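Local coordinates for peptide from Structure-specific endonuclease subunit SLX4 (Saccharomyces cerevisiae, PDB 6J0Y), which probably binds the scaffold protein Rtt107 as an interaction motif of the SLX4 endonuclease subunit, at residues I9-Q15 and Q48-I54. Residues are numbered along the deposited sequence; the frame is centred on the assembly and turned at random.
Sequences IRVKLLQ and QFCIADI
I9 and I54 exchange a reciprocal pair of backbone hydrogen bonds, I9 N to I54 O and I54 N to I9 O, both 2.9 Å, at one end of an antiparallel ladder. Next along, R10 and D53 form a non-hydrogen-bonded pair whose side chains run side by side in the same direction. The guanidinium and carboxylate do not meet directly; a water accepts from R10 NH1 and weakly reaches D53 OD1. R10 turns to the other protein's chain, where NH2 is hydrogen-bonded to a polar side chain and NH1 forms a salt bridge with an acidic one, while D53 OD2 is hydrogen-bonded to N29 and Y31. V11 and A52 are joined by two backbone hydrogen bonds, and V11 CG2 packs on I54 CG1 at 3.8 Å, on the sheet face that also carries L13 and C50. K12 leaves its strand with CG anti to the backbone N (chi1 -179°) and stays extended, which carries CE over the centre of the F49 ring, 3.6 Å from the centroid; NZ follows in a cation-pi contact at 4.4 Å. Its CB also touches I51 CD1, 3.7 Å away, on the same face. L13 and C50 close a further hydrogen-bonded pair. From L14, CD2 covers the opposite face of F49, offset toward the rim and 3.6 Å from CE1. Replacing F49 with an alanine would probably deprive the K12 ammonium of this ring's cation-pi contact and open a gap between the K12 and L14 side chains. The final rung, Q15 N to Q48 O (2.8 Å), is nearly straight at 176°. Together the strands form an antiparallel beta ladder, with 49-55 central in a three-stranded sheet and 8-14 lending backbone hydrogen bonds to the other protein.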
loop_
_atom_site.group_PDB
_atom_site.type_symbol
_atom_site.label_atom_id
_atom_site.label_comp_id
_atom_site.label_asym_id
_atom_site.label_seq_id
_atom_site.Cartn_x
_atom_site.Cartn_y
_atom_site.Cartn_z
ATOM N N ILE B 9 -14.818 9.523 -10.595
ATOM C CA ILE B 9 -13.525 9.531 -9.923
ATOM C C ILE B 9 -13.570 10.614 -8.861
ATOM O O ILE B 9 -14.321 11.590 -8.973
ATOM C CB ILE B 9 -12.356 9.783 -10.898
ATOM C CG1 ILE B 9 -12.531 11.142 -11.590
ATOM C CG2 ILE B 9 -12.248 8.644 -11.929
ATOM C CD1 ILE B 9 -11.354 11.507 -12.498
ATOM N N ARG B 10 -12.730 10.450 -7.843
ATOM C CA ARG B 10 -12.592 11.409 -6.748
ATOM C C ARG B 10 -11.548 12.459 -7.110
ATOM O O ARG B 10 -10.448 12.106 -7.532
ATOM C CB ARG B 10 -12.156 10.685 -5.471
ATOM C CG ARG B 10 -13.279 9.875 -4.804
ATOM C CD ARG B 10 -12.727 8.664 -4.046
ATOM N NE ARG B 10 -11.565 8.930 -3.187
ATOM C CZ ARG B 10 -11.574 9.662 -2.076
ATOM N NH1 ARG B 10 -12.686 10.281 -1.671
ATOM N NH2 ARG B 10 -10.440 9.783 -1.383
ATOM N N VAL B 11 -11.891 13.738 -6.938
ATOM C CA VAL B 11 -10.965 14.841 -7.188
ATOM C C VAL B 11 -10.945 15.741 -5.962
ATOM O O VAL B 11 -11.995 16.230 -5.534
ATOM C CB VAL B 11 -11.337 15.658 -8.437
ATOM C CG1 VAL B 11 -10.253 16.704 -8.711
ATOM C CG2 VAL B 11 -11.496 14.745 -9.666
ATOM N N LYS B 12 -9.752 15.955 -5.402
ATOM C CA LYS B 12 -9.572 16.839 -4.250
ATOM C C LYS B 12 -9.191 18.221 -4.754
ATOM O O LYS B 12 -8.156 18.380 -5.408
ATOM C CB LYS B 12 -8.496 16.299 -3.312
ATOM C CG LYS B 12 -8.267 17.179 -2.053
ATOM C CD LYS B 12 -7.081 16.643 -1.287
ATOM C CE LYS B 12 -6.686 17.579 -0.134
ATOM N NZ LYS B 12 -5.461 17.046 0.513
ATOM N N LEU B 13 -10.015 19.214 -4.416
ATOM C CA LEU B 13 -9.965 20.562 -4.962
ATOM C C LEU B 13 -10.067 21.566 -3.823
ATOM O O LEU B 13 -10.777 21.327 -2.850
ATOM C CB LEU B 13 -11.158 20.799 -5.910
ATOM C CG LEU B 13 -10.964 21.026 -7.397
ATOM C CD1 LEU B 13 -9.874 20.119 -7.913
ATOM C CD2 LEU B 13 -12.282 20.769 -8.115
ATOM N N LEU B 14 -9.405 22.712 -3.967
ATOM C CA LEU B 14 -9.696 23.825 -3.065
ATOM C C LEU B 14 -11.163 24.224 -3.196
ATOM O O LEU B 14 -11.705 24.293 -4.302
ATOM C CB LEU B 14 -8.792 25.022 -3.373
ATOM C CG LEU B 14 -7.362 24.929 -2.842
ATOM C CD1 LEU B 14 -6.521 26.123 -3.296
ATOM C CD2 LEU B 14 -7.374 24.836 -1.321
ATOM N N GLN B 15 -11.820 24.444 -2.050
ATOM C CA GLN B 15 -13.228 24.837 -2.057
ATOM C C GLN B 15 -13.464 26.048 -2.952
ATOM O O GLN B 15 -14.450 26.097 -3.699
ATOM C CB GLN B 15 -13.694 25.118 -0.623
ATOM C CG GLN B 15 -15.174 25.443 -0.491
ATOM C CD GLN B 15 -15.441 26.934 -0.465
ATOM O OE1 GLN B 15 -14.759 27.688 0.233
ATOM N NE2 GLN B 15 -16.441 27.370 -1.227
ATOM N N GLN B 48 -8.863 25.031 2.751
ATOM C CA GLN B 48 -10.174 24.392 2.835
ATOM C C GLN B 48 -10.432 23.638 1.534
ATOM O O GLN B 48 -10.517 24.249 0.463
ATOM C CB GLN B 48 -11.269 25.428 3.096
ATOM C CG GLN B 48 -12.686 24.849 3.136
ATOM C CD GLN B 48 -12.861 23.784 4.213
ATOM O OE1 GLN B 48 -12.778 24.079 5.410
ATOM N NE2 GLN B 48 -13.110 22.540 3.790
ATOM N N PHE B 49 -10.539 22.315 1.628
ATOM C CA PHE B 49 -10.710 21.459 0.471
ATOM C C PHE B 49 -12.121 20.892 0.397
ATOM O O PHE B 49 -12.899 20.902 1.356
ATOM C CB PHE B 49 -9.710 20.301 0.496
ATOM C CG PHE B 49 -8.285 20.730 0.283
ATOM C CD1 PHE B 49 -7.809 20.962 -0.996
ATOM C CD2 PHE B 49 -7.436 20.903 1.352
ATOM C CE1 PHE B 49 -6.486 21.358 -1.204
ATOM C CE2 PHE B 49 -6.121 21.307 1.157
ATOM C CZ PHE B 49 -5.651 21.538 -0.119
ATOM N N CYS B 50 -12.419 20.373 -0.781
ATOM C CA CYS B 50 -13.596 19.549 -0.989
ATOM C C CYS B 50 -13.189 18.355 -1.834
ATOM O O CYS B 50 -12.142 18.357 -2.483
ATOM C CB CYS B 50 -14.706 20.314 -1.690
ATOM S SG CYS B 50 -14.180 20.753 -3.318
ATOM N N ILE B 51 -14.022 17.321 -1.791
ATOM C CA ILE B 51 -13.899 16.169 -2.673
ATOM C C ILE B 51 -15.070 16.240 -3.639
ATOM O O ILE B 51 -16.222 16.377 -3.211
ATOM C CB ILE B 51 -13.915 14.834 -1.907
ATOM C CG1 ILE B 51 -12.691 14.702 -0.997
ATOM C CG2 ILE B 51 -13.992 13.650 -2.903
ATOM C CD1 ILE B 51 -11.352 14.633 -1.750
ATOM N N ALA B 52 -14.781 16.179 -4.932
ATOM C CA ALA B 52 -15.813 16.087 -5.956
ATOM C C ALA B 52 -15.777 14.707 -6.599
ATOM O O ALA B 52 -14.701 14.196 -6.931
ATOM C CB ALA B 52 -15.623 17.171 -7.018
ATOM N N ASP B 53 -16.954 14.102 -6.765
ATOM C CA ASP B 53 -17.103 12.907 -7.592
ATOM C C ASP B 53 -17.432 13.377 -8.998
ATOM O O ASP B 53 -18.515 13.921 -9.233
ATOM C CB ASP B 53 -18.217 11.997 -7.073
ATOM C CG ASP B 53 -17.910 11.406 -5.728
ATOM O OD1 ASP B 53 -16.724 11.067 -5.467
ATOM O OD2 ASP B 53 -18.864 11.274 -4.929
ATOM N N ILE B 54 -16.510 13.166 -9.932
ATOM C CA ILE B 54 -16.634 13.675 -11.289
ATOM C C ILE B 54 -16.942 12.490 -12.195
ATOM O O ILE B 54 -16.186 11.512 -12.226
ATOM C CB ILE B 54 -15.353 14.404 -11.730
ATOM C CG1 ILE B 54 -15.034 15.570 -10.778
ATOM C CG2 ILE B 54 -15.470 14.858 -13.186
ATOM C CD1 ILE B 54 -16.014 16.724 -10.855
HETATM O O HOH W 1 -15.566 10.312 -2.349
#